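Long-range contacts in hypothetical protein yfcE (Escherichia coli, PDB 1SU1), which is of unknown function but belongs to the calcineurin-like phosphoesterase superfamily and carries two zinc sites on an alpha/beta sandwich: residues 36-41 with 78-83; 59-64 with 96-101; 83-88 with 105-110; 124-129 with 145-150. All blocks are in the same frame, centred on the assembly; numbering follows the deposited sequence.

Interaction 2 holds the metal site: Asp61 and Asn97 bind one zinc ion there, and His129 of interaction 4 reaches the same ion from the second sheet. The two contacts also meet through Leu59 O and His129 ND1, 2.6 Å apart and probably hydrogen-bonded, although their centres are about 17 Å apart. Interactions 1 and 3 lie to one side, share Arg83 and both use helix 77-85. Interaction 1 joins the metal loops through a probable hydrogen bond between Gly36 N and Val62 O at 2.8 Å; interaction 3 does so by packing, Leu84 CD1 against Val62 CG1 at 3.6 Å. Neither touches interaction 4.

Interaction 1: residues 36-41 with 78-83; sequences GSLPAT and AKVVER. Unlike the reference sequence in segment 78-83: Val81 (reference Ala).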
loop_
_atom_site.group_PDB
_atom_site.type_symbol
_atom_site.label_atom_id
_atom_site.label_comp_id
_atom_site.label_asym_id
_atom_site.label_seq_id
_atom_site.Cartn_x
_atom_site.Cartn_y
_atom_site.Cartn_z
ATOM N N GLY A 36 -22.823 -4.343 -2.127
ATOM C CA GLY A 36 -23.895 -3.520 -1.591
ATOM C C GLY A 36 -25.334 -4.035 -1.662
ATOM O O GLY A 36 -26.250 -3.307 -1.290
ATOM N N SER A 37 -25.540 -5.259 -2.150
ATOM C CA SER A 37 -26.883 -5.841 -2.254
ATOM C C SER A 37 -27.449 -6.229 -0.888
ATOM O O SER A 37 -26.992 -7.191 -0.273
ATOM C CB SER A 37 -26.850 -7.081 -3.152
ATOM O OG SER A 37 -28.138 -7.653 -3.281
ATOM N N LEU A 38 -28.430 -5.476 -0.403
ATOM C CA LEU A 38 -29.028 -5.784 0.899
ATOM C C LEU A 38 -29.764 -7.141 0.940
ATOM O O LEU A 38 -29.650 -7.884 1.916
ATOM C CB LEU A 38 -29.980 -4.658 1.325
ATOM C CG LEU A 38 -30.769 -4.865 2.626
ATOM C CD1 LEU A 38 -29.817 -5.208 3.769
ATOM C CD2 LEU A 38 -31.555 -3.606 2.945
ATOM N N PRO A 39 -30.524 -7.483 -0.120
ATOM C CA PRO A 39 -31.236 -8.774 -0.110
ATOM C C PRO A 39 -30.262 -9.954 -0.015
ATOM O O PRO A 39 -30.458 -10.876 0.783
ATOM C CB PRO A 39 -32.008 -8.769 -1.439
ATOM C CG PRO A 39 -32.230 -7.301 -1.691
ATOM C CD PRO A 39 -30.900 -6.686 -1.300
ATOM N N ALA A 40 -29.216 -9.930 -0.836
ATOM C CA ALA A 40 -28.229 -11.001 -0.799
ATOM C C ALA A 40 -27.627 -11.091 0.602
ATOM O O ALA A 40 -27.428 -12.178 1.128
ATOM C CB ALA A 40 -27.143 -10.746 -1.838
ATOM N N THR A 41 -27.373 -9.937 1.216
ATOM C CA THR A 41 -26.790 -9.883 2.561
ATOM C C THR A 41 -27.687 -10.483 3.643
ATOM O O THR A 41 -27.231 -11.247 4.501
ATOM C CB THR A 41 -26.465 -8.423 2.971
ATOM O OG1 THR A 41 -25.558 -7.861 2.021
ATOM C CG2 THR A 41 -25.850 -8.368 4.355
ATOM N N ALA A 78 -25.512 1.468 3.031
ATOM C CA ALA A 78 -25.659 1.870 4.419
ATOM C C ALA A 78 -26.299 0.773 5.256
ATOM O O ALA A 78 -25.821 0.462 6.350
ATOM C CB ALA A 78 -26.477 3.147 4.510
ATOM N N LYS A 79 -27.372 0.174 4.746
ATOM C CA LYS A 79 -28.050 -0.876 5.502
ATOM C C LYS A 79 -27.226 -2.157 5.564
ATOM O O LYS A 79 -27.202 -2.829 6.590
ATOM C CB LYS A 79 -29.438 -1.165 4.908
ATOM C CG LYS A 79 -30.341 -1.978 5.825
ATOM C CD LYS A 79 -30.650 -1.228 7.118
ATOM C CE LYS A 79 -31.546 -2.053 8.041
ATOM N NZ LYS A 79 -31.882 -1.331 9.305
ATOM N N VAL A 80 -26.553 -2.510 4.475
ATOM C CA VAL A 80 -25.722 -3.721 4.499
ATOM C C VAL A 80 -24.703 -3.640 5.645
ATOM O O VAL A 80 -24.402 -4.652 6.297
ATOM C CB VAL A 80 -24.962 -3.933 3.174
ATOM C CG1 VAL A 80 -23.936 -5.040 3.333
ATOM C CG2 VAL A 80 -25.938 -4.301 2.065
ATOM N N VAL A 81 -24.210 -2.428 5.910
ATOM C CA VAL A 81 -23.236 -2.205 6.977
ATOM C C VAL A 81 -23.787 -2.586 8.351
ATOM O O VAL A 81 -23.151 -3.333 9.101
ATOM C CB VAL A 81 -22.780 -0.718 7.015
ATOM C CG1 VAL A 81 -21.934 -0.457 8.245
ATOM C CG2 VAL A 81 -22.006 -0.387 5.760
ATOM N N GLU A 82 -24.956 -2.047 8.687
ATOM C CA GLU A 82 -25.608 -2.337 9.966
ATOM C C GLU A 82 -25.781 -3.842 10.145
ATOM O O GLU A 82 -25.528 -4.385 11.223
ATOM C CB GLU A 82 -26.999 -1.686 10.032
ATOM C CG GLU A 82 -27.034 -0.240 10.475
ATOM C CD GLU A 82 -28.433 0.373 10.338
ATOM O OE1 GLU A 82 -29.414 -0.276 10.777
ATOM O OE2 GLU A 82 -28.549 1.501 9.799
ATOM N N ARG A 83 -26.220 -4.508 9.081
ATOM C CA ARG A 83 -26.455 -5.948 9.128
ATOM C C ARG A 83 -25.182 -6.788 9.272
ATOM O O ARG A 83 -25.146 -7.736 10.062
ATOM C CB ARG A 83 -27.243 -6.379 7.890
ATOM C CG ARG A 83 -28.712 -5.907 7.885
ATOM C CD ARG A 83 -29.527 -6.589 8.988
ATOM N NE ARG A 83 -30.964 -6.582 8.712
ATOM C CZ ARG A 83 -31.795 -5.592 9.028
ATOM N NH1 ARG A 83 -31.344 -4.509 9.644
ATOM N NH2 ARG A 83 -33.083 -5.683 8.723
#
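The backbones come closest at Leu38 and Val80, whose CA atoms lie 5.3 Å apart where the first turn of helix 38-51 packs on helix 77-85. The first of these helices belongs to the beta-alpha-beta crossover from strand 27-31 to strand 55-58 in the calcineurin-like fold, so the contact joins two helices that follow metal-binding loops. No hydrogen bond crosses it; the fit is one of van der Waals contact, some of it carbon against oxygen.

Val80 is the wedge. With its CG1 opposite the backbone N (chi1 170°), CG2 is turned toward the bend before the helix, where it meets Gly36 O at 3.5 Å and Leu38 CA at 3.6 Å. Gly36 makes this turn with a positive phi of 83°, a conformation that suits glycine. CG1, the other branch of Val80, lies by the hydroxyl of Thr41. Further out, Leu38 hangs over the aliphatic part of Lys79, its CD2 3.5 Å from Lys79 CG. The lysine bends at chi2 (63°) and carries its amine off to a salt bridge with Glu82, NZ to OE1 3.1 Å. Arg83 adds only its CB and CG here, beside Thr41 CG2 and Leu38 CD1, while its guanidinium pairs with Glu42.

Ser37 is the N-cap residue of helix 38-51, but its OG bonds to Glu73 O. Its carbonyl is gripped twice by Thr41, from opposite faces of the carbonyl plane: by the amide N at 3.1 Å and by OG1 at 2.8 Å.

Interaction 2: residues 59-64 with 96-101; sequences LGDVLN and GNCDSE. With ZN (zinc ion), chain E; SO4 (sulfate ion), chain G.
Asp61 and Asp99 share a first torsion, chi1 -71° and -59°, with CG opposite the carbonyl carbon, yet Asp61 turns its carboxylate to a zinc ion and Asp99 to the backbone amides of Asp61 and Val62. These loops carry two family signature motifs of calcineurin-like phosphoesterases, the Gly-Asp pair Gly60-Asp61 and the Gly-Asn pair Gly96-Asn97, each after a parallel strand.

Asp99 does the bracing. Its OD1 accepts from Val62 N at 2.8 Å through the syn lone pair and also accepts from a water that in turn receives Leu63 N. Its OD2 takes two amides from one face of the carboxylate plane, Asp61 N at 2.9 Å and Gly96 N at 3.0 Å. The second of these closes back on the type I turn Gly96-Asp99, so a single carboxylate ties both metal-binding loops together and would probably be stabilised as an anion by these amides. Asn64 adds a weak bond from ND2 to Cys98 O, while its OD1 is held by Gly66 N.

The braced loops present Asp61 OD2 and Asn97 OD1 to one zinc ion, with carboxylate and amide planes 27° apart. His129, His151 and the sulfate complete its shell, and the second zinc ion, held by Asp33, His35 and His153, is about 3 Å from the nearest atom of the Asp61 side chain. A second subunit packs against segment 96-101, and Glu101 pairs with Arg95 of that subunit. Asn97 uses both ends of its amide: OD1 binds zinc at 2.2 Å, and ND2 donates to sulfate O3 at 3.2 Å.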
loop_
_atom_site.group_PDB
_atom_site.type_symbol
_atom_site.label_atom_id
_atom_site.label_comp_id
_atom_site.label_asym_id
_atom_site.label_seq_id
_atom_site.Cartn_x
_atom_site.Cartn_y
_atom_site.Cartn_z
ATOM N N LEU A 59 -14.995 -12.866 0.850
ATOM C CA LEU A 59 -13.903 -12.718 -0.107
ATOM C C LEU A 59 -13.754 -11.376 -0.839
ATOM O O LEU A 59 -13.115 -11.315 -1.898
ATOM C CB LEU A 59 -13.967 -13.850 -1.135
ATOM C CG LEU A 59 -13.887 -15.279 -0.576
ATOM C CD1 LEU A 59 -14.184 -16.277 -1.687
ATOM C CD2 LEU A 59 -12.500 -15.547 0.035
ATOM N N GLY A 60 -14.345 -10.308 -0.306
ATOM C CA GLY A 60 -14.170 -9.003 -0.939
ATOM C C GLY A 60 -15.233 -8.380 -1.838
ATOM O O GLY A 60 -16.015 -9.082 -2.492
ATOM N N ASP A 61 -15.203 -7.044 -1.890
ATOM C CA ASP A 61 -16.127 -6.207 -2.660
ATOM C C ASP A 61 -17.477 -6.258 -1.949
ATOM O O ASP A 61 -18.461 -6.847 -2.430
ATOM C CB ASP A 61 -16.185 -6.684 -4.115
ATOM C CG ASP A 61 -14.899 -6.363 -4.878
ATOM O OD1 ASP A 61 -13.859 -6.184 -4.206
ATOM O OD2 ASP A 61 -14.913 -6.307 -6.125
ATOM N N VAL A 62 -17.457 -5.630 -0.776
ATOM C CA VAL A 62 -18.556 -5.569 0.159
ATOM C C VAL A 62 -19.673 -4.544 -0.092
ATOM O O VAL A 62 -20.824 -4.933 -0.286
ATOM C CB VAL A 62 -17.969 -5.363 1.572
ATOM C CG1 VAL A 62 -19.037 -5.539 2.632
ATOM C CG2 VAL A 62 -16.817 -6.349 1.795
ATOM N N LEU A 63 -19.340 -3.253 -0.097
ATOM C CA LEU A 63 -20.350 -2.207 -0.263
ATOM C C LEU A 63 -20.476 -1.491 -1.601
ATOM O O LEU A 63 -21.583 -1.132 -2.018
ATOM C CB LEU A 63 -20.158 -1.153 0.821
ATOM C CG LEU A 63 -20.027 -1.701 2.241
ATOM C CD1 LEU A 63 -19.701 -0.568 3.197
ATOM C CD2 LEU A 63 -21.331 -2.396 2.645
ATOM N N ASN A 64 -19.353 -1.263 -2.273
ATOM C CA ASN A 64 -19.367 -0.554 -3.551
ATOM C C ASN A 64 -19.825 -1.447 -4.708
ATOM O O ASN A 64 -19.384 -2.594 -4.840
ATOM C CB ASN A 64 -17.966 0.040 -3.792
ATOM C CG ASN A 64 -17.769 0.582 -5.189
ATOM O OD1 ASN A 64 -18.632 1.255 -5.755
ATOM N ND2 ASN A 64 -16.601 0.307 -5.748
ATOM N N GLY A 96 -11.076 -6.606 -1.489
ATOM C CA GLY A 96 -11.433 -6.712 -2.897
ATOM C C GLY A 96 -11.049 -5.424 -3.617
ATOM O O GLY A 96 -10.896 -4.393 -2.965
ATOM N N ASN A 97 -10.908 -5.463 -4.939
ATOM C CA ASN A 97 -10.522 -4.270 -5.695
ATOM C C ASN A 97 -11.492 -3.101 -5.583
ATOM O O ASN A 97 -11.136 -1.964 -5.913
ATOM C CB ASN A 97 -10.354 -4.625 -7.169
ATOM C CG ASN A 97 -11.647 -5.101 -7.786
ATOM O OD1 ASN A 97 -12.377 -5.849 -7.161
ATOM N ND2 ASN A 97 -11.940 -4.664 -9.008
ATOM N N CYS A 98 -12.718 -3.370 -5.131
ATOM C CA CYS A 98 -13.715 -2.311 -5.001
ATOM C C CYS A 98 -13.856 -1.785 -3.580
ATOM O O CYS A 98 -14.560 -0.795 -3.351
ATOM C CB CYS A 98 -15.089 -2.789 -5.502
ATOM S SG CYS A 98 -15.182 -3.243 -7.246
ATOM N N ASP A 99 -13.197 -2.428 -2.619
ATOM C CA ASP A 99 -13.288 -1.957 -1.237
ATOM C C ASP A 99 -12.319 -0.795 -0.985
ATOM O O ASP A 99 -11.198 -0.802 -1.487
ATOM C CB ASP A 99 -12.997 -3.104 -0.265
ATOM C CG ASP A 99 -13.974 -4.275 -0.430
ATOM O OD1 ASP A 99 -15.150 -4.028 -0.791
ATOM O OD2 ASP A 99 -13.573 -5.436 -0.186
ATOM N N SER A 100 -12.760 0.199 -0.217
ATOM C CA SER A 100 -11.927 1.355 0.100
ATOM C C SER A 100 -11.863 1.526 1.609
ATOM O O SER A 100 -12.438 0.729 2.344
ATOM C CB SER A 100 -12.489 2.623 -0.559
ATOM O OG SER A 100 -13.789 2.919 -0.078
ATOM N N GLU A 101 -11.178 2.565 2.080
ATOM C CA GLU A 101 -11.063 2.768 3.520
ATOM C C GLU A 101 -12.332 3.305 4.193
ATOM O O GLU A 101 -12.513 3.139 5.398
ATOM C CB GLU A 101 -9.825 3.640 3.854
ATOM C CG GLU A 101 -9.630 4.897 3.030
ATOM C CD GLU A 101 -8.140 5.199 2.734
ATOM O OE1 GLU A 101 -7.267 4.903 3.579
ATOM O OE2 GLU A 101 -7.851 5.748 1.655
HETATM ZN ZN ZN E . -13.669 -7.643 -7.603
HETATM S S SO4 G . -15.411 -6.445 -10.134
HETATM O O1 SO4 G . -14.765 -7.637 -10.712
HETATM O O2 SO4 G . -15.333 -6.531 -8.680
HETATM O O3 SO4 G . -14.726 -5.194 -10.537
HETATM O O4 SO4 G . -16.830 -6.399 -10.558
HETATM O O HOH W 1 -16.817 -2.087 -0.778
#

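Interaction 3: residues 83-88 with 105-110; sequences RLNEVA and MLLHFP
Asn85 OD1 accepts the backbone N of His108 at 2.6 Å, the N-H pointing nearly straight at it (165°) though tilted from the carbonyl plane. The other end of the same side-chain amide works too: Asn85 ND2 donates in its own plane to Leu106 O at 3.1 Å. One side chain thus satisfies a donor and an acceptor on the chain as it leaves helix 101-106, and the two bonds fix its rotation.

That pose also lays the amide flat on the imidazole of His108. The planes are 17° apart, and Asn85 ND2 sits 3.5 Å above the plane of the His108 ring, over its centre. A water bridges the pair from another direction, donating to Asn85 O and lying 3.1 Å from His108 ND1.

Beneath this polar rim the contact is greasy. Leu84 CB meets the edge of the Phe109 ring, 4.1 Å from CE1, and Ala88 CB approaches Phe109 CD1 at 4.2 Å. The Phe109 ring continues inward onto Val91 and Ala93. The arrangement is an amide-pi stack whose amide also bonds the backbone through both oxygen and nitrogen, joining the last part of helix 77-85 to the chain after helix 101-106 in the alpha/beta sandwich.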
loop_
_atom_site.group_PDB
_atom_site.type_symbol
_atom_site.label_atom_id
_atom_site.label_comp_id
_atom_site.label_asym_id
_atom_site.label_seq_id
_atom_site.Cartn_x
_atom_site.Cartn_y
_atom_site.Cartn_z
ATOM N N ARG A 83 -26.220 -4.508 9.081
ATOM C CA ARG A 83 -26.455 -5.948 9.128
ATOM C C ARG A 83 -25.182 -6.788 9.272
ATOM O O ARG A 83 -25.146 -7.736 10.062
ATOM C CB ARG A 83 -27.243 -6.379 7.890
ATOM C CG ARG A 83 -28.712 -5.907 7.885
ATOM C CD ARG A 83 -29.527 -6.589 8.988
ATOM N NE ARG A 83 -30.964 -6.582 8.712
ATOM C CZ ARG A 83 -31.795 -5.592 9.028
ATOM N NH1 ARG A 83 -31.344 -4.509 9.644
ATOM N NH2 ARG A 83 -33.083 -5.683 8.723
ATOM N N LEU A 84 -24.130 -6.454 8.524
ATOM C CA LEU A 84 -22.896 -7.228 8.656
ATOM C C LEU A 84 -22.261 -7.036 10.035
ATOM O O LEU A 84 -21.672 -7.964 10.584
ATOM C CB LEU A 84 -21.899 -6.858 7.549
ATOM C CG LEU A 84 -22.293 -7.304 6.136
ATOM C CD1 LEU A 84 -21.293 -6.789 5.125
ATOM C CD2 LEU A 84 -22.376 -8.830 6.085
ATOM N N ASN A 85 -22.410 -5.851 10.619
ATOM C CA ASN A 85 -21.827 -5.605 11.935
ATOM C C ASN A 85 -22.446 -6.393 13.082
ATOM O O ASN A 85 -21.822 -6.552 14.140
ATOM C CB ASN A 85 -21.844 -4.105 12.260
ATOM C CG ASN A 85 -20.740 -3.343 11.518
ATOM O OD1 ASN A 85 -19.723 -3.931 11.138
ATOM N ND2 ASN A 85 -20.936 -2.046 11.314
ATOM N N GLU A 86 -23.667 -6.892 12.890
ATOM C CA GLU A 86 -24.315 -7.673 13.945
ATOM C C GLU A 86 -23.534 -8.964 14.191
ATOM O O GLU A 86 -23.598 -9.539 15.278
ATOM C CB GLU A 86 -25.774 -7.987 13.572
ATOM C CG GLU A 86 -26.717 -6.787 13.725
ATOM C CD GLU A 86 -28.086 -6.988 13.063
ATOM O OE1 GLU A 86 -28.891 -6.031 13.074
ATOM O OE2 GLU A 86 -28.359 -8.089 12.531
ATOM N N VAL A 87 -22.775 -9.407 13.194
ATOM C CA VAL A 87 -22.004 -10.636 13.344
ATOM C C VAL A 87 -20.481 -10.415 13.155
ATOM O O VAL A 87 -19.727 -11.348 12.862
ATOM C CB VAL A 87 -22.545 -11.720 12.353
ATOM C CG1 VAL A 87 -22.133 -11.403 10.924
ATOM C CG2 VAL A 87 -22.081 -13.095 12.780
ATOM N N ALA A 88 -20.042 -9.172 13.355
ATOM C CA ALA A 88 -18.636 -8.789 13.198
ATOM C C ALA A 88 -17.634 -9.758 13.830
ATOM O O ALA A 88 -16.648 -10.139 13.200
ATOM C CB ALA A 88 -18.415 -7.373 13.758
ATOM N N MET A 105 -13.901 1.960 7.690
ATOM C CA MET A 105 -14.324 2.764 8.838
ATOM C C MET A 105 -15.793 2.478 9.225
ATOM O O MET A 105 -16.187 2.755 10.364
ATOM C CB MET A 105 -14.122 4.262 8.575
ATOM C CG MET A 105 -13.973 5.120 9.819
ATOM S SD MET A 105 -14.736 6.753 9.661
ATOM C CE MET A 105 -14.877 7.229 11.381
ATOM N N LEU A 106 -16.566 1.922 8.296
ATOM C CA LEU A 106 -17.967 1.599 8.570
ATOM C C LEU A 106 -18.139 0.198 9.158
ATOM O O LEU A 106 -18.889 0.014 10.116
ATOM C CB LEU A 106 -18.801 1.721 7.291
ATOM C CG LEU A 106 -19.074 3.138 6.781
ATOM C CD1 LEU A 106 -19.950 3.083 5.539
ATOM C CD2 LEU A 106 -19.758 3.949 7.866
ATOM N N LEU A 107 -17.425 -0.774 8.593
ATOM C CA LEU A 107 -17.491 -2.163 9.035
ATOM C C LEU A 107 -16.631 -2.441 10.269
ATOM O O LEU A 107 -15.485 -1.990 10.360
ATOM C CB LEU A 107 -17.090 -3.080 7.875
ATOM C CG LEU A 107 -17.954 -2.880 6.621
ATOM C CD1 LEU A 107 -17.321 -3.590 5.421
ATOM C CD2 LEU A 107 -19.363 -3.430 6.888
ATOM N N HIS A 108 -17.187 -3.197 11.216
ATOM C CA HIS A 108 -16.500 -3.499 12.465
ATOM C C HIS A 108 -15.640 -4.751 12.520
ATOM O O HIS A 108 -15.429 -5.321 13.591
ATOM C CB HIS A 108 -17.508 -3.523 13.608
ATOM C CG HIS A 108 -18.215 -2.219 13.802
ATOM N ND1 HIS A 108 -19.222 -2.048 14.725
ATOM C CD2 HIS A 108 -18.056 -1.024 13.189
ATOM C CE1 HIS A 108 -19.656 -0.799 14.673
ATOM N NE2 HIS A 108 -18.964 -0.158 13.748
ATOM N N PHE A 109 -15.153 -5.183 11.366
ATOM C CA PHE A 109 -14.262 -6.331 11.294
ATOM C C PHE A 109 -13.193 -5.954 10.258
ATOM O O PHE A 109 -13.450 -5.155 9.355
ATOM C CB PHE A 109 -15.017 -7.616 10.890
ATOM C CG PHE A 109 -15.859 -7.479 9.650
ATOM C CD1 PHE A 109 -17.164 -7.002 9.724
ATOM C CD2 PHE A 109 -15.339 -7.810 8.407
ATOM C CE1 PHE A 109 -17.941 -6.877 8.581
ATOM C CE2 PHE A 109 -16.113 -7.685 7.254
ATOM C CZ PHE A 109 -17.411 -7.213 7.344
ATOM N N PRO A 110 -11.976 -6.510 10.389
ATOM C CA PRO A 110 -10.849 -6.238 9.479
ATOM C C PRO A 110 -11.075 -6.678 8.035
ATOM O O PRO A 110 -11.289 -7.858 7.774
ATOM C CB PRO A 110 -9.685 -7.014 10.110
ATOM C CG PRO A 110 -10.103 -7.196 11.547
ATOM C CD PRO A 110 -11.579 -7.450 11.452
HETATM O O HOH W 2 -20.448 -4.656 15.838
#

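Interaction 4: residues 124-129 with 145-150; sequences RLFLTH and DVLVYG. With ZN (zinc ion), chain E.
Pairing slips by a residue at His129 and Gly150: Gly150 N donates to His129 O at 2.9 Å, from above that carbonyl's plane, and not to Thr128 O. His129 has left extended geometry here, and Thr128 O is met by Tyr149 CA in a CA-H...O contact of 3.1 Å. Up to that point the register is regular and parallel, Leu125 with Val146, Phe126 with Leu147, Leu127 with Val148, and four backbone bonds run from Val146 N to Thr128 N.

These are adjoining strands in the second sheet of the calcineurin-like sandwich. Leu125, Leu127, Val146 and Val148 share one face, and Leu127 and Val148 there pack on Phe30 of strand 27-31 in the first sheet. Leu125 CD2 presses close on Val146 CB, at 3.4 Å. The other face carries Phe126 and Leu147, CD2 to CD1 4.1 Å, with Trp115 against the Phe126 ring.

Just before strand 146-148, Asp145 OD1 takes Arg124 N at 2.7 Å in a bent bond (135°), from above the carboxylate plane; the arginine extends away, its NE bonded to Gln117. At the opposite end His129, with CG opposite its backbone N (chi1 -178°), carries NE2 to the zinc ion at 2.2 Å while Leu59 O holds ND1.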
loop_
_atom_site.group_PDB
_atom_site.type_symbol
_atom_site.label_atom_id
_atom_site.label_comp_id
_atom_site.label_asym_id
_atom_site.label_seq_id
_atom_site.Cartn_x
_atom_site.Cartn_y
_atom_site.Cartn_z
ATOM N N ARG A 124 -3.660 -26.741 2.728
ATOM C CA ARG A 124 -3.713 -25.317 2.965
ATOM C C ARG A 124 -4.706 -24.591 2.044
ATOM O O ARG A 124 -4.720 -24.823 0.835
ATOM C CB ARG A 124 -2.297 -24.795 2.766
ATOM C CG ARG A 124 -2.113 -23.318 2.757
ATOM C CD ARG A 124 -0.623 -23.058 2.789
ATOM N NE ARG A 124 -0.320 -21.657 2.595
ATOM C CZ ARG A 124 0.468 -21.204 1.637
ATOM N NH1 ARG A 124 1.034 -22.047 0.790
ATOM N NH2 ARG A 124 0.671 -19.908 1.519
ATOM N N LEU A 125 -5.540 -23.726 2.621
ATOM C CA LEU A 125 -6.495 -22.941 1.832
ATOM C C LEU A 125 -5.990 -21.501 1.764
ATOM O O LEU A 125 -5.837 -20.853 2.793
ATOM C CB LEU A 125 -7.893 -22.932 2.474
ATOM C CG LEU A 125 -8.677 -24.227 2.735
ATOM C CD1 LEU A 125 -10.119 -23.858 3.093
ATOM C CD2 LEU A 125 -8.666 -25.107 1.518
ATOM N N PHE A 126 -5.753 -21.006 0.554
ATOM C CA PHE A 126 -5.279 -19.645 0.353
ATOM C C PHE A 126 -6.447 -18.733 -0.041
ATOM O O PHE A 126 -6.906 -18.777 -1.177
ATOM C CB PHE A 126 -4.203 -19.629 -0.751
ATOM C CG PHE A 126 -3.468 -18.309 -0.880
ATOM C CD1 PHE A 126 -2.270 -18.090 -0.199
ATOM C CD2 PHE A 126 -3.977 -17.292 -1.678
ATOM C CE1 PHE A 126 -1.592 -16.880 -0.312
ATOM C CE2 PHE A 126 -3.303 -16.070 -1.800
ATOM C CZ PHE A 126 -2.109 -15.866 -1.116
ATOM N N LEU A 127 -6.884 -17.884 0.887
ATOM C CA LEU A 127 -8.003 -16.957 0.665
ATOM C C LEU A 127 -7.587 -15.573 0.140
ATOM O O LEU A 127 -6.856 -14.842 0.815
ATOM C CB LEU A 127 -8.796 -16.760 1.977
ATOM C CG LEU A 127 -9.011 -17.968 2.901
ATOM C CD1 LEU A 127 -9.662 -17.496 4.191
ATOM C CD2 LEU A 127 -9.883 -19.023 2.211
ATOM N N THR A 128 -8.097 -15.197 -1.032
ATOM C CA THR A 128 -7.788 -13.896 -1.630
ATOM C C THR A 128 -8.967 -13.472 -2.527
ATOM O O THR A 128 -9.751 -14.320 -2.939
ATOM C CB THR A 128 -6.471 -13.977 -2.469
ATOM O OG1 THR A 128 -5.994 -12.656 -2.749
ATOM C CG2 THR A 128 -6.716 -14.707 -3.782
ATOM N N HIS A 129 -9.086 -12.179 -2.836
ATOM C CA HIS A 129 -10.190 -11.705 -3.663
ATOM C C HIS A 129 -10.126 -12.134 -5.121
ATOM O O HIS A 129 -11.147 -12.524 -5.711
ATOM C CB HIS A 129 -10.315 -10.181 -3.625
ATOM C CG HIS A 129 -11.465 -9.657 -4.434
ATOM N ND1 HIS A 129 -12.784 -9.835 -4.063
ATOM C CD2 HIS A 129 -11.500 -8.989 -5.615
ATOM C CE1 HIS A 129 -13.577 -9.303 -4.975
ATOM N NE2 HIS A 129 -12.822 -8.782 -5.928
ATOM N N ASP A 145 -3.270 -28.192 -2.383
ATOM C CA ASP A 145 -3.687 -26.993 -1.659
ATOM C C ASP A 145 -4.847 -26.384 -2.452
ATOM O O ASP A 145 -5.107 -26.779 -3.591
ATOM C CB ASP A 145 -2.553 -25.958 -1.543
ATOM C CG ASP A 145 -1.601 -26.245 -0.394
ATOM O OD1 ASP A 145 -1.995 -26.940 0.567
ATOM O OD2 ASP A 145 -0.458 -25.751 -0.446
ATOM N N VAL A 146 -5.528 -25.410 -1.862
ATOM C CA VAL A 146 -6.657 -24.789 -2.538
ATOM C C VAL A 146 -6.567 -23.281 -2.714
ATOM O O VAL A 146 -6.366 -22.553 -1.748
ATOM C CB VAL A 146 -7.987 -25.080 -1.775
ATOM C CG1 VAL A 146 -9.173 -24.558 -2.577
ATOM C CG2 VAL A 146 -8.129 -26.584 -1.500
ATOM N N LEU A 147 -6.732 -22.808 -3.945
ATOM C CA LEU A 147 -6.755 -21.371 -4.181
ATOM C C LEU A 147 -8.235 -20.956 -4.071
ATOM O O LEU A 147 -9.059 -21.356 -4.899
ATOM C CB LEU A 147 -6.237 -21.027 -5.579
ATOM C CG LEU A 147 -6.521 -19.572 -6.006
ATOM C CD1 LEU A 147 -5.735 -18.607 -5.135
ATOM C CD2 LEU A 147 -6.155 -19.376 -7.471
ATOM N N VAL A 148 -8.573 -20.178 -3.044
ATOM C CA VAL A 148 -9.948 -19.720 -2.830
ATOM C C VAL A 148 -10.085 -18.240 -3.200
ATOM O O VAL A 148 -9.484 -17.378 -2.551
ATOM C CB VAL A 148 -10.373 -19.897 -1.346
ATOM C CG1 VAL A 148 -11.789 -19.382 -1.145
ATOM C CG2 VAL A 148 -10.274 -21.361 -0.935
ATOM N N TYR A 149 -10.894 -17.945 -4.217
ATOM C CA TYR A 149 -11.078 -16.565 -4.681
ATOM C C TYR A 149 -12.480 -16.216 -5.229
ATOM O O TYR A 149 -13.305 -17.105 -5.493
ATOM C CB TYR A 149 -10.087 -16.280 -5.794
ATOM C CG TYR A 149 -10.359 -17.094 -7.038
ATOM C CD1 TYR A 149 -10.162 -18.476 -7.050
ATOM C CD2 TYR A 149 -10.847 -16.487 -8.199
ATOM C CE1 TYR A 149 -10.451 -19.241 -8.191
ATOM C CE2 TYR A 149 -11.136 -17.243 -9.340
ATOM C CZ TYR A 149 -10.933 -18.614 -9.327
ATOM O OH TYR A 149 -11.199 -19.345 -10.465
ATOM N N GLY A 150 -12.707 -14.916 -5.434
ATOM C CA GLY A 150 -13.962 -14.417 -5.984
ATOM C C GLY A 150 -13.661 -13.574 -7.216
ATOM O O GLY A 150 -13.068 -14.057 -8.175
HETATM ZN ZN ZN E . -13.669 -7.643 -7.603
HETATM O O HOH W 3 1.308 -25.224 1.751
#